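PDB 6ED2: glycosyl hydrolase family 2, TIM barrel domain protein from Faecalibacterium prausnitzii A2-165, which probably hydrolyses beta-glucuronides, releasing glucuronic acid, as a gut bacterial beta-glucuronidase of glycosyl hydrolase family 2 linked to drug reactivation. Local coordinates for residues Q401-E405 with Q443-T449; F453-E458 with P469-T473; R47-D51 with F77-F81; R87-G91 with R181-A185. All coordinates share one frame; numbering follows the deposited sequence.

Contact 1 (Q401-E405 with Q443-T449)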
loop_
_atom_site.group_PDB
_atom_site.type_symbol
_atom_site.label_atom_id
_atom_site.label_comp_id
_atom_site.label_asym_id
_atom_site.label_seq_id
_atom_site.Cartn_x
_atom_site.Cartn_y
_atom_site.Cartn_z
ATOM N N GLN A 401 -6.186 24.650 36.494
ATOM C CA GLN A 401 -7.575 24.446 36.925
ATOM C C GLN A 401 -8.355 23.440 36.057
ATOM O O GLN A 401 -8.082 23.268 34.855
ATOM C CB GLN A 401 -8.331 25.781 36.946
ATOM C CG GLN A 401 -8.734 26.276 35.560
ATOM C CD GLN A 401 -9.637 27.506 35.590
ATOM O OE1 GLN A 401 -10.326 27.771 36.577
ATOM N NE2 GLN A 401 -9.626 28.270 34.503
ATOM N N GLY A 402 -9.344 22.793 36.679
ATOM C CA GLY A 402 -10.177 21.849 35.968
ATOM C C GLY A 402 -11.119 22.516 34.983
ATOM O O GLY A 402 -11.504 23.685 35.122
ATOM N N PHE A 403 -11.513 21.736 33.968
ATOM C CA PHE A 403 -12.321 22.298 32.891
ATOM C C PHE A 403 -13.623 22.890 33.417
ATOM O O PHE A 403 -14.080 23.926 32.919
ATOM C CB PHE A 403 -12.613 21.253 31.808
ATOM C CG PHE A 403 -13.168 21.859 30.567
ATOM C CD1 PHE A 403 -14.540 21.991 30.398
ATOM C CD2 PHE A 403 -12.322 22.360 29.593
ATOM C CE1 PHE A 403 -15.054 22.597 29.262
ATOM C CE2 PHE A 403 -12.829 22.963 28.449
ATOM C CZ PHE A 403 -14.200 23.086 28.285
ATOM N N PHE A 404 -14.222 22.270 34.433
ATOM C CA PHE A 404 -15.512 22.718 34.935
ATOM C C PHE A 404 -15.398 23.783 36.029
ATOM O O PHE A 404 -16.411 24.130 36.645
ATOM C CB PHE A 404 -16.324 21.512 35.412
ATOM C CG PHE A 404 -16.720 20.589 34.287
ATOM C CD1 PHE A 404 -17.561 21.036 33.271
ATOM C CD2 PHE A 404 -16.211 19.301 34.211
ATOM C CE1 PHE A 404 -17.910 20.213 32.205
ATOM C CE2 PHE A 404 -16.558 18.458 33.151
ATOM C CZ PHE A 404 -17.409 18.916 32.136
ATOM N N GLU A 405 -14.208 24.335 36.257
ATOM C CA GLU A 405 -14.061 25.524 37.085
ATOM C C GLU A 405 -13.989 26.800 36.268
ATOM O O GLU A 405 -13.915 27.883 36.856
ATOM C CB GLU A 405 -12.789 25.453 37.946
ATOM C CG GLU A 405 -12.568 24.155 38.686
ATOM C CD GLU A 405 -11.313 24.207 39.546
ATOM O OE1 GLU A 405 -10.215 23.827 39.069
ATOM O OE2 GLU A 405 -11.432 24.652 40.705
ATOM N N GLN A 443 -13.547 15.987 31.435
ATOM C CA GLN A 443 -12.622 15.916 32.562
ATOM C C GLN A 443 -13.447 15.797 33.851
ATOM O O GLN A 443 -13.598 16.745 34.618
ATOM C CB GLN A 443 -11.706 17.140 32.578
ATOM C CG GLN A 443 -10.640 17.133 33.685
ATOM C CD GLN A 443 -9.744 18.375 33.667
ATOM O OE1 GLN A 443 -10.145 19.459 33.233
ATOM N NE2 GLN A 443 -8.514 18.208 34.127
ATOM N N CYS A 444 -14.006 14.599 34.075
ATOM C CA CYS A 444 -14.972 14.398 35.155
ATOM C C CYS A 444 -14.314 14.145 36.515
ATOM O O CYS A 444 -15.004 13.740 37.460
ATOM C CB CYS A 444 -15.947 13.259 34.809
ATOM S SG CYS A 444 -15.295 11.547 34.676
ATOM N N THR A 445 -13.000 14.360 36.613
ATOM C CA THR A 445 -12.302 14.526 37.874
ATOM C C THR A 445 -12.188 15.989 38.261
ATOM O O THR A 445 -11.715 16.296 39.362
ATOM C CB THR A 445 -10.895 13.916 37.804
ATOM O OG1 THR A 445 -10.191 14.473 36.692
ATOM C CG2 THR A 445 -10.957 12.398 37.658
ATOM N N SER A 446 -12.603 16.889 37.378
ATOM C CA SER A 446 -12.476 18.315 37.634
ATOM C C SER A 446 -13.398 18.723 38.778
ATOM O O SER A 446 -14.501 18.180 38.939
ATOM C CB SER A 446 -12.813 19.098 36.356
ATOM O OG SER A 446 -12.991 20.485 36.579
ATOM N N ALA A 447 -12.931 19.661 39.594
ATOM C CA ALA A 447 -13.847 20.340 40.503
ATOM C C ALA A 447 -14.941 20.996 39.679
ATOM O O ALA A 447 -14.683 21.509 38.589
ATOM C CB ALA A 447 -13.110 21.395 41.336
ATOM N N GLY A 448 -16.170 20.965 40.196
ATOM C CA GLY A 448 -17.308 21.501 39.475
ATOM C C GLY A 448 -18.008 20.512 38.565
ATOM O O GLY A 448 -18.998 20.885 37.917
ATOM N N THR A 449 -17.525 19.270 38.495
ATOM C CA THR A 449 -18.159 18.257 37.654
ATOM C C THR A 449 -19.604 18.029 38.070
ATOM O O THR A 449 -20.512 18.011 37.223
ATOM C CB THR A 449 -17.377 16.940 37.737
ATOM O OG1 THR A 449 -16.105 17.088 37.101
ATOM C CG2 THR A 449 -18.153 15.797 37.115
HETATM O O HOH W 1 -19.360 23.219 37.038
HETATM O O HOH W 2 -10.272 20.644 39.305
#

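Contact 2 (F453-E458 with P469-T473)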
loop_
_atom_site.group_PDB
_atom_site.type_symbol
_atom_site.label_atom_id
_atom_site.label_comp_id
_atom_site.label_asym_id
_atom_site.label_seq_id
_atom_site.Cartn_x
_atom_site.Cartn_y
_atom_site.Cartn_z
ATOM N N PHE A 453 -22.853 18.198 35.817
ATOM C CA PHE A 453 -23.544 16.983 35.379
ATOM C C PHE A 453 -24.979 16.927 35.891
ATOM O O PHE A 453 -25.872 16.440 35.181
ATOM C CB PHE A 453 -22.801 15.732 35.864
ATOM C CG PHE A 453 -21.604 15.345 35.029
ATOM C CD1 PHE A 453 -21.318 14.008 34.794
ATOM C CD2 PHE A 453 -20.758 16.306 34.505
ATOM C CE1 PHE A 453 -20.205 13.641 34.051
ATOM C CE2 PHE A 453 -19.642 15.953 33.766
ATOM C CZ PHE A 453 -19.365 14.627 33.534
ATOM N N LYS A 454 -25.210 17.358 37.143
ATOM C CA LYS A 454 -26.506 17.118 37.780
ATOM C C LYS A 454 -27.654 17.709 36.973
ATOM O O LYS A 454 -28.580 16.960 36.622
ATOM C CB LYS A 454 -26.503 17.652 39.222
ATOM C CG LYS A 454 -27.827 17.446 39.979
ATOM C CD LYS A 454 -27.666 17.891 41.447
ATOM C CE LYS A 454 -28.955 17.747 42.253
ATOM N NZ LYS A 454 -29.495 19.122 42.471
ATOM N N PRO A 455 -27.652 18.994 36.611
ATOM C CA PRO A 455 -28.767 19.501 35.795
ATOM C C PRO A 455 -28.842 18.868 34.414
ATOM O O PRO A 455 -29.946 18.736 33.880
ATOM C CB PRO A 455 -28.490 21.007 35.716
ATOM C CG PRO A 455 -27.010 21.121 35.900
ATOM C CD PRO A 455 -26.659 20.056 36.890
ATOM N N LEU A 456 -27.715 18.434 33.832
ATOM C CA LEU A 456 -27.769 17.825 32.501
ATOM C C LEU A 456 -28.486 16.492 32.535
ATOM O O LEU A 456 -29.347 16.212 31.693
ATOM C CB LEU A 456 -26.371 17.628 31.942
ATOM C CG LEU A 456 -25.858 18.792 31.119
ATOM C CD1 LEU A 456 -24.425 18.491 30.785
ATOM C CD2 LEU A 456 -26.686 19.007 29.865
ATOM N N PHE A 457 -28.124 15.638 33.490
ATOM C CA PHE A 457 -28.778 14.342 33.577
ATOM C C PHE A 457 -30.228 14.487 34.002
ATOM O O PHE A 457 -31.064 13.665 33.625
ATOM C CB PHE A 457 -27.998 13.435 34.531
ATOM C CG PHE A 457 -26.767 12.841 33.906
ATOM C CD1 PHE A 457 -26.785 11.549 33.403
ATOM C CD2 PHE A 457 -25.609 13.593 33.789
ATOM C CE1 PHE A 457 -25.659 10.999 32.812
ATOM C CE2 PHE A 457 -24.483 13.068 33.190
ATOM C CZ PHE A 457 -24.512 11.754 32.696
ATOM N N GLU A 458 -30.553 15.527 34.774
ATOM C CA GLU A 458 -31.954 15.752 35.121
ATOM C C GLU A 458 -32.754 16.170 33.890
ATOM O O GLU A 458 -33.856 15.658 33.648
ATOM C CB GLU A 458 -32.059 16.803 36.235
ATOM C CG GLU A 458 -32.149 16.200 37.653
ATOM C CD GLU A 458 -31.635 17.132 38.793
ATOM O OE1 GLU A 458 -31.299 16.594 39.881
ATOM O OE2 GLU A 458 -31.573 18.383 38.628
ATOM N N PRO A 469 -32.197 5.074 29.154
ATOM C CA PRO A 469 -31.010 5.221 30.019
ATOM C C PRO A 469 -30.041 6.285 29.523
ATOM O O PRO A 469 -29.927 6.541 28.318
ATOM C CB PRO A 469 -30.369 3.827 29.979
ATOM C CG PRO A 469 -30.963 3.152 28.768
ATOM C CD PRO A 469 -32.348 3.709 28.630
ATOM N N ARG A 470 -29.347 6.922 30.477
ATOM C CA ARG A 470 -28.399 7.997 30.195
ATOM C C ARG A 470 -26.983 7.568 30.559
ATOM O O ARG A 470 -26.776 6.859 31.550
ATOM C CB ARG A 470 -28.742 9.278 30.959
ATOM C CG ARG A 470 -30.188 9.747 30.813
ATOM C CD ARG A 470 -30.627 10.497 32.076
ATOM N NE ARG A 470 -30.599 9.592 33.225
ATOM C CZ ARG A 470 -30.727 9.967 34.493
ATOM N NH1 ARG A 470 -30.890 11.246 34.790
ATOM N NH2 ARG A 470 -30.696 9.058 35.459
ATOM N N THR A 471 -26.012 8.007 29.756
ATOM C CA THR A 471 -24.615 7.649 29.948
ATOM C C THR A 471 -23.754 8.817 29.488
ATOM O O THR A 471 -24.254 9.840 29.019
ATOM C CB THR A 471 -24.246 6.352 29.191
ATOM O OG1 THR A 471 -22.995 5.836 29.686
ATOM C CG2 THR A 471 -24.104 6.609 27.680
ATOM N N TYR A 472 -22.445 8.657 29.654
ATOM C CA TYR A 472 -21.440 9.535 29.070
ATOM C C TYR A 472 -20.168 8.714 29.039
ATOM O O TYR A 472 -20.030 7.764 29.804
ATOM C CB TYR A 472 -21.248 10.818 29.871
ATOM C CG TYR A 472 -20.379 10.656 31.108
ATOM C CD1 TYR A 472 -19.023 11.009 31.091
ATOM C CD2 TYR A 472 -20.919 10.168 32.305
ATOM C CE1 TYR A 472 -18.227 10.873 32.227
ATOM C CE2 TYR A 472 -20.133 10.027 33.446
ATOM C CZ TYR A 472 -18.797 10.389 33.409
ATOM O OH TYR A 472 -18.033 10.251 34.547
ATOM N N THR A 473 -19.243 9.050 28.147
ATOM C CA THR A 473 -18.088 8.176 28.010
ATOM C C THR A 473 -16.942 8.677 28.875
ATOM O O THR A 473 -16.664 9.878 28.937
ATOM C CB THR A 473 -17.649 8.042 26.549
ATOM O OG1 THR A 473 -17.160 9.303 26.084
ATOM C CG2 THR A 473 -18.823 7.587 25.687
#

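Contact 3 (R47-D51 with F77-F81)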
loop_
_atom_site.group_PDB
_atom_site.type_symbol
_atom_site.label_atom_id
_atom_site.label_comp_id
_atom_site.label_asym_id
_atom_site.label_seq_id
_atom_site.Cartn_x
_atom_site.Cartn_y
_atom_site.Cartn_z
ATOM N N ARG A 47 -23.751 28.836 -4.593
ATOM C CA ARG A 47 -22.601 29.724 -4.640
ATOM C C ARG A 47 -22.007 29.857 -3.239
ATOM O O ARG A 47 -22.679 29.647 -2.228
ATOM C CB ARG A 47 -22.986 31.102 -5.192
ATOM C CG ARG A 47 -23.736 31.094 -6.527
ATOM C CD ARG A 47 -22.992 30.310 -7.610
ATOM N NE ARG A 47 -21.651 30.853 -7.875
ATOM C CZ ARG A 47 -20.786 30.316 -8.737
ATOM N NH1 ARG A 47 -21.115 29.217 -9.423
ATOM N NH2 ARG A 47 -19.588 30.866 -8.908
ATOM N N PHE A 48 -20.734 30.228 -3.190
ATOM C CA PHE A 48 -19.966 30.142 -1.961
ATOM C C PHE A 48 -18.864 31.183 -2.005
ATOM O O PHE A 48 -18.230 31.376 -3.043
ATOM C CB PHE A 48 -19.376 28.726 -1.790
ATOM C CG PHE A 48 -18.484 28.550 -0.571
ATOM C CD1 PHE A 48 -18.973 27.934 0.573
ATOM C CD2 PHE A 48 -17.142 28.935 -0.594
ATOM C CE1 PHE A 48 -18.149 27.726 1.696
ATOM C CE2 PHE A 48 -16.319 28.740 0.519
ATOM C CZ PHE A 48 -16.831 28.122 1.665
ATOM N N SER A 49 -18.628 31.837 -0.871
ATOM C CA SER A 49 -17.512 32.757 -0.770
ATOM C C SER A 49 -16.967 32.728 0.647
ATOM O O SER A 49 -17.738 32.758 1.610
ATOM C CB SER A 49 -17.926 34.187 -1.135
ATOM O OG SER A 49 -16.777 35.003 -1.144
ATOM N N PHE A 50 -15.642 32.657 0.766
ATOM C CA PHE A 50 -14.988 32.966 2.029
ATOM C C PHE A 50 -15.132 34.457 2.326
ATOM O O PHE A 50 -15.243 35.282 1.416
ATOM C CB PHE A 50 -13.504 32.582 1.981
ATOM C CG PHE A 50 -13.255 31.104 1.791
ATOM C CD1 PHE A 50 -13.623 30.192 2.769
ATOM C CD2 PHE A 50 -12.644 30.624 0.633
ATOM C CE1 PHE A 50 -13.399 28.826 2.596
ATOM C CE2 PHE A 50 -12.412 29.248 0.457
ATOM C CZ PHE A 50 -12.785 28.356 1.442
ATOM N N ASP A 51 -15.118 34.802 3.615
ATOM C CA ASP A 51 -15.233 36.191 4.080
ATOM C C ASP A 51 -14.171 36.437 5.148
ATOM O O ASP A 51 -14.487 36.573 6.335
ATOM C CB ASP A 51 -16.642 36.451 4.623
ATOM C CG ASP A 51 -16.931 37.938 4.917
ATOM O OD1 ASP A 51 -16.039 38.817 4.775
ATOM O OD2 ASP A 51 -18.091 38.209 5.305
ATOM N N PHE A 77 -17.138 21.902 3.013
ATOM C CA PHE A 77 -16.432 22.572 1.929
ATOM C C PHE A 77 -14.959 22.177 1.850
ATOM O O PHE A 77 -14.363 22.314 0.779
ATOM C CB PHE A 77 -16.581 24.105 2.038
ATOM C CG PHE A 77 -15.845 24.747 3.217
ATOM C CD1 PHE A 77 -14.468 24.971 3.177
ATOM C CD2 PHE A 77 -16.550 25.163 4.341
ATOM C CE1 PHE A 77 -13.787 25.589 4.251
ATOM C CE2 PHE A 77 -15.885 25.786 5.423
ATOM C CZ PHE A 77 -14.497 25.989 5.377
ATOM N N CYS A 78 -14.381 21.629 2.925
ATOM C CA CYS A 78 -12.922 21.659 3.103
ATOM C C CYS A 78 -12.177 20.792 2.081
ATOM O O CYS A 78 -11.147 21.215 1.544
ATOM C CB CYS A 78 -12.556 21.226 4.532
ATOM S SG CYS A 78 -13.633 21.882 5.858
ATOM N N ASP A 79 -12.642 19.561 1.836
ATOM C CA ASP A 79 -11.860 18.598 1.060
ATOM C C ASP A 79 -12.126 18.668 -0.443
ATOM O O ASP A 79 -11.612 17.830 -1.196
ATOM C CB ASP A 79 -12.132 17.173 1.550
ATOM C CG ASP A 79 -11.402 16.853 2.835
ATOM O OD1 ASP A 79 -10.642 17.732 3.316
ATOM O OD2 ASP A 79 -11.592 15.726 3.365
ATOM N N LEU A 80 -12.931 19.625 -0.888
ATOM C CA LEU A 80 -13.159 19.809 -2.314
ATOM C C LEU A 80 -12.014 20.567 -2.970
ATOM O O LEU A 80 -11.769 20.383 -4.169
ATOM C CB LEU A 80 -14.490 20.540 -2.536
ATOM C CG LEU A 80 -15.672 19.761 -1.934
ATOM C CD1 LEU A 80 -16.935 20.530 -2.058
ATOM C CD2 LEU A 80 -15.814 18.431 -2.645
ATOM N N PHE A 81 -11.296 21.392 -2.206
ATOM C CA PHE A 81 -10.259 22.268 -2.738
ATOM C C PHE A 81 -8.918 21.549 -2.856
ATOM O O PHE A 81 -8.672 20.516 -2.225
ATOM C CB PHE A 81 -10.090 23.501 -1.850
ATOM C CG PHE A 81 -11.329 24.343 -1.748
ATOM C CD1 PHE A 81 -11.651 25.245 -2.744
ATOM C CD2 PHE A 81 -12.175 24.225 -0.662
ATOM C CE1 PHE A 81 -12.793 26.028 -2.656
ATOM C CE2 PHE A 81 -13.323 25.004 -0.570
ATOM C CZ PHE A 81 -13.633 25.905 -1.577
#

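Contact 4 (R87-G91 with R181-A185)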
loop_
_atom_site.group_PDB
_atom_site.type_symbol
_atom_site.label_atom_id
_atom_site.label_comp_id
_atom_site.label_asym_id
_atom_site.label_seq_id
_atom_site.Cartn_x
_atom_site.Cartn_y
_atom_site.Cartn_z
ATOM N N ARG A 87 -8.808 24.464 2.648
ATOM C CA ARG A 87 -9.187 23.319 3.474
ATOM C C ARG A 87 -9.232 23.708 4.944
ATOM O O ARG A 87 -10.155 23.318 5.666
ATOM C CB ARG A 87 -8.233 22.143 3.267
ATOM C CG ARG A 87 -8.703 20.857 3.952
ATOM C CD ARG A 87 -7.536 19.872 4.170
ATOM N NE ARG A 87 -6.706 20.267 5.301
ATOM C CZ ARG A 87 -5.418 19.946 5.461
ATOM N NH1 ARG A 87 -4.776 19.211 4.561
ATOM N NH2 ARG A 87 -4.762 20.362 6.543
ATOM N N GLU A 88 -8.270 24.507 5.397
ATOM C CA GLU A 88 -8.168 24.871 6.808
ATOM C C GLU A 88 -8.842 26.204 7.133
ATOM O O GLU A 88 -8.676 26.708 8.248
ATOM C CB GLU A 88 -6.695 24.919 7.231
ATOM C CG GLU A 88 -5.992 23.552 7.278
ATOM C CD GLU A 88 -6.259 22.782 8.581
ATOM O OE1 GLU A 88 -6.863 23.352 9.513
ATOM O OE2 GLU A 88 -5.867 21.598 8.685
ATOM N N TYR A 89 -9.577 26.796 6.185
ATOM C CA TYR A 89 -10.194 28.096 6.426
ATOM C C TYR A 89 -11.035 28.088 7.696
ATOM O O TYR A 89 -11.884 27.206 7.903
ATOM C CB TYR A 89 -11.076 28.515 5.252
ATOM C CG TYR A 89 -11.714 29.854 5.513
ATOM C CD1 TYR A 89 -11.025 31.035 5.228
ATOM C CD2 TYR A 89 -12.981 29.953 6.086
ATOM C CE1 TYR A 89 -11.592 32.276 5.473
ATOM C CE2 TYR A 89 -13.558 31.199 6.351
ATOM C CZ TYR A 89 -12.855 32.352 6.039
ATOM O OH TYR A 89 -13.412 33.588 6.281
ATOM N N CYS A 90 -10.819 29.097 8.536
ATOM C CA CYS A 90 -11.521 29.206 9.811
ATOM C C CYS A 90 -12.051 30.625 9.954
ATOM O O CYS A 90 -11.269 31.580 9.976
ATOM C CB CYS A 90 -10.597 28.842 10.979
ATOM S SG CYS A 90 -11.459 28.754 12.592
ATOM N N GLY A 91 -13.362 30.764 10.020
ATOM C CA GLY A 91 -13.949 32.086 10.117
ATOM C C GLY A 91 -15.333 32.101 9.492
ATOM O O GLY A 91 -16.046 31.102 9.523
ATOM N N ARG A 181 -3.891 34.395 9.187
ATOM C CA ARG A 181 -5.031 33.509 8.983
ATOM C C ARG A 181 -5.419 32.843 10.298
ATOM O O ARG A 181 -4.557 32.391 11.061
ATOM C CB ARG A 181 -4.711 32.438 7.931
ATOM C CG ARG A 181 -4.540 32.978 6.494
ATOM C CD ARG A 181 -4.227 31.874 5.473
ATOM N NE ARG A 181 -3.007 31.109 5.764
ATOM C CZ ARG A 181 -2.988 29.801 6.026
ATOM N NH1 ARG A 181 -1.840 29.184 6.272
ATOM N NH2 ARG A 181 -4.118 29.098 6.044
ATOM N N LYS A 182 -6.724 32.801 10.566
ATOM C CA LYS A 182 -7.239 31.998 11.664
ATOM C C LYS A 182 -7.140 30.522 11.301
ATOM O O LYS A 182 -7.318 30.136 10.147
ATOM C CB LYS A 182 -8.700 32.368 11.973
ATOM C CG LYS A 182 -8.904 33.267 13.206
ATOM C CD LYS A 182 -10.320 33.875 13.260
ATOM C CE LYS A 182 -10.486 35.056 12.283
ATOM N NZ LYS A 182 -11.913 35.466 12.005
ATOM N N ILE A 183 -6.846 29.699 12.298
ATOM C CA ILE A 183 -6.786 28.252 12.167
ATOM C C ILE A 183 -7.557 27.683 13.349
ATOM O O ILE A 183 -7.532 28.259 14.441
ATOM C CB ILE A 183 -5.324 27.738 12.149
ATOM C CG1 ILE A 183 -5.269 26.264 11.794
ATOM C CG2 ILE A 183 -4.638 27.937 13.491
ATOM C CD1 ILE A 183 -5.813 26.013 10.450
ATOM N N ALA A 184 -8.276 26.586 13.130
ATOM C CA ALA A 184 -9.003 25.958 14.224
ATOM C C ALA A 184 -8.077 25.025 14.991
ATOM O O ALA A 184 -7.259 24.314 14.398
ATOM C CB ALA A 184 -10.218 25.183 13.710
ATOM N N ALA A 185 -8.205 25.040 16.318
ATOM C CA ALA A 185 -7.404 24.203 17.211
ATOM C C ALA A 185 -8.360 23.414 18.092
ATOM O O ALA A 185 -8.652 23.818 19.226
ATOM C CB ALA A 185 -6.447 25.045 18.055
HETATM O O HOH W 3 -8.767 25.421 10.626
HETATM O O HOH W 4 -7.536 22.343 12.044
HETATM O O HOH W 5 -8.368 30.820 7.794
HETATM O O HOH W 6 -11.051 34.270 9.157
#

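Contact 1 (Q401-E405 with Q443-T449)
Phe-404 turns its side chain from a short 3-10 segment onto the loop 443-449. Its CB lies 3.6 Å from Ala-447 O and almost as near to Ser-446 OG. With CG beside the backbone N (chi1 -67°), the ring is directed toward loop 443-449. There CD2 meets two oxygens, 3.6 Å from Thr-449 OG1 and 3.7 Å from Gln-443 O, the carbonyl lying at the ring edge near its plane. CE2, further out, also meets Gln-443 O. Phe-403 CD1 lies over one face of the ring, toward its rim, and Tyr-452 meets the same ring from the helix that follows.

The backbone beside this ring is held by two side chains of the opposite loop. The extended Gln-443 brings OE1 to Phe-403 N (2.8 Å), the donor standing above the amide carbonyl plane. Ser-446 OG accepts from Phe-404 N at 3.1 Å and in turn donates a hydrogen bond to Ala-447 O (2.8 Å). Gly-402 belongs here because a CB would run into that hydroxyl. Its N-H is taken up by Glu-405 OE1 at 2.7 Å.

Both loops follow strands of the TIM barrel. Polar side chains of one thus satisfy successive N-H groups at the start of the other's 3-10 turn, so the join depends on directed hydrogen bonds as well as on the buried ring.

Contact 2 (F453-E458 with P469-T473)
The ring of Tyr-472 carries Phe-453 on one face: CE1 of Phe-453 stands 3.5 Å above the plane of the Tyr-472 ring, over its centre. The pair is a T-shaped (edge-to-face) stack with ring planes at 86° and centroids 5.0 Å apart, Phe-453 supplying the edge. Phe-457 also presents an edge to the tyrosine, its CZ lying 3.9 Å from Tyr-472 CD2. The guanidinium of Arg-470 has Phe-457 CD1 over one face, offset toward the rim, while the carbonyl oxygen of Phe-457 lies at its edge and in its plane. There Arg-470 NH1 donates to Phe-457 O at 2.7 Å, although the donor stands well above the carbonyl plane and so misses the lone pairs.

These groups fill the space between helix 449-463 and strand 470-474, the second half of a beta-alpha-beta crossover of the TIM barrel in which strand 433-440 is the first strand. The two short axes run 10.1 Å apart with their directions at 134°. Leu-438 and Leu-439 of the first strand close the same layer against Phe-457 and Phe-453.

Arg-470 leaves its strand with CB 3.9 Å from Phe-457 CD1, then bends at chi3 (-63°) to bring its flat end alongside the helix. Its NH2 forms a salt bridge with Asp-490. A leucine in its place would probably leave the acid of Asp-490 without this partner and remove the bond to the helix carbonyl. Phe-453 further touches Phe-488 and Pro-442 in neighbouring loops.

Contact 3 (R47-D51 with F77-F81)
Segment 47-51, on strand 38-51, passes the irregular loop 77-81 at a distance, with no backbone bond between them and the nearest CA atoms, those of Phe-48 and Phe-77, 9.2 Å apart; four phenylalanine rings fill the interval. Phe-48 brings CZ over one face of the Phe-77 ring, 3.8 Å from Phe-77 CG, with the planes oblique at 46°. The sulfur of Cys-78 lies over the opposite face. Phe-77 CG sits between its own backbone N and carbonyl carbon (chi1 69°), a torsion that turns the ring toward both Phe-48 and Phe-50.

Phe-50 meets the same ring in an offset edge-to-face arrangement, its CE1 3.7 Å from Phe-77 CE1 and the planes at 77°. The neighbouring CZ of Phe-50 reaches Phe-81 CE2 at 3.9 Å, this pair being oblique. Within the strand, Phe-48 CE2 lies over the centre of the Phe-50 ring, so the two strand residues are also packed on each other. Replacing Phe-77 by alanine is likely to open a gap beside Phe-48 and Phe-50 and leave both rings freer to shift.

Outside the two segments, Tyr-95 and Phe-93 from strand 92-101 add edge-to-face partners for Phe-48 and Phe-77, and Met-71 packs on Phe-48 and Phe-81. The whole is an aromatic cluster that packs loop 77-81 onto strand 38-51 in the jelly-roll sugar binding domain of glycosyl hydrolase family 2.

Contact 4 (R87-G91 with R181-A185)
A two-stranded antiparallel hairpin, strands 172-176 and 182-186, packs in the sugar binding domain against the loop that follows helix 84-87, with Cys-90 and Ile-183 the closest by CA atoms at 5.4 Å. No direct hydrogen bond crosses between the segments. The dry part of the join is made by Cys-90, whose SG, anti to the backbone N (chi1 -173°), extends to 3.9 Å from Ala-184 CB. The backbone also takes part: Cys-90 O lies 3.3 Å from Lys-182 CB.

Glu-88 bends at chi2 (-82°) and crosses Ile-183 at a slant, placing its CB 3.5 Å from Ile-183 CD1. Its carboxylate serves both sides. OE2 takes a nearly straight bond from Arg-87 NH2 (2.7 Å) through its anti lone pair, in the plane of the guanidinium, as part of a salt bridge; Arg-87 NH2 also pairs with Glu-589. OE1 turns to solvent molecules that reach the strand. One water donates to Glu-88 O and OE1 and accepts from Ala-184 N at 2.8 Å; a second joins OE1 to Ala-184 O. A third accepts from Cys-90 N and donates to Lys-182 O (2.7 Å). Strand groups on this side are thus satisfied through water.

Gly-91 has backbone angles that suit glycine, and Asn-162 holds it by its N-H. Ala-506 of the third subunit packs on both Glu-88 and Ile-183. The arrangement is a largely water-mediated packing of a beta hairpin on a connecting loop, at a subunit interface.

In the fold
Followed from the N terminus, the four contacts come in series, none nested in or crossing another. Contact 3 closes first, bringing the loop before helix 84-87 back to strand 38-51. Contact 4 opens just beyond it and spans 89 residues, joining the end of that helix to the hairpin strand 182-186; the two touch where Tyr-89 packs on Phe-50, with centres about 12 Å apart. Both belong to the sugar binding domain. Contacts 1 and 2 lie in the TIM barrel: contact 1 joins the loops after strands 373-377 and 433-440, and contact 2 seats the next helix on strand 470-474. They meet through Phe-404 and Phe-453.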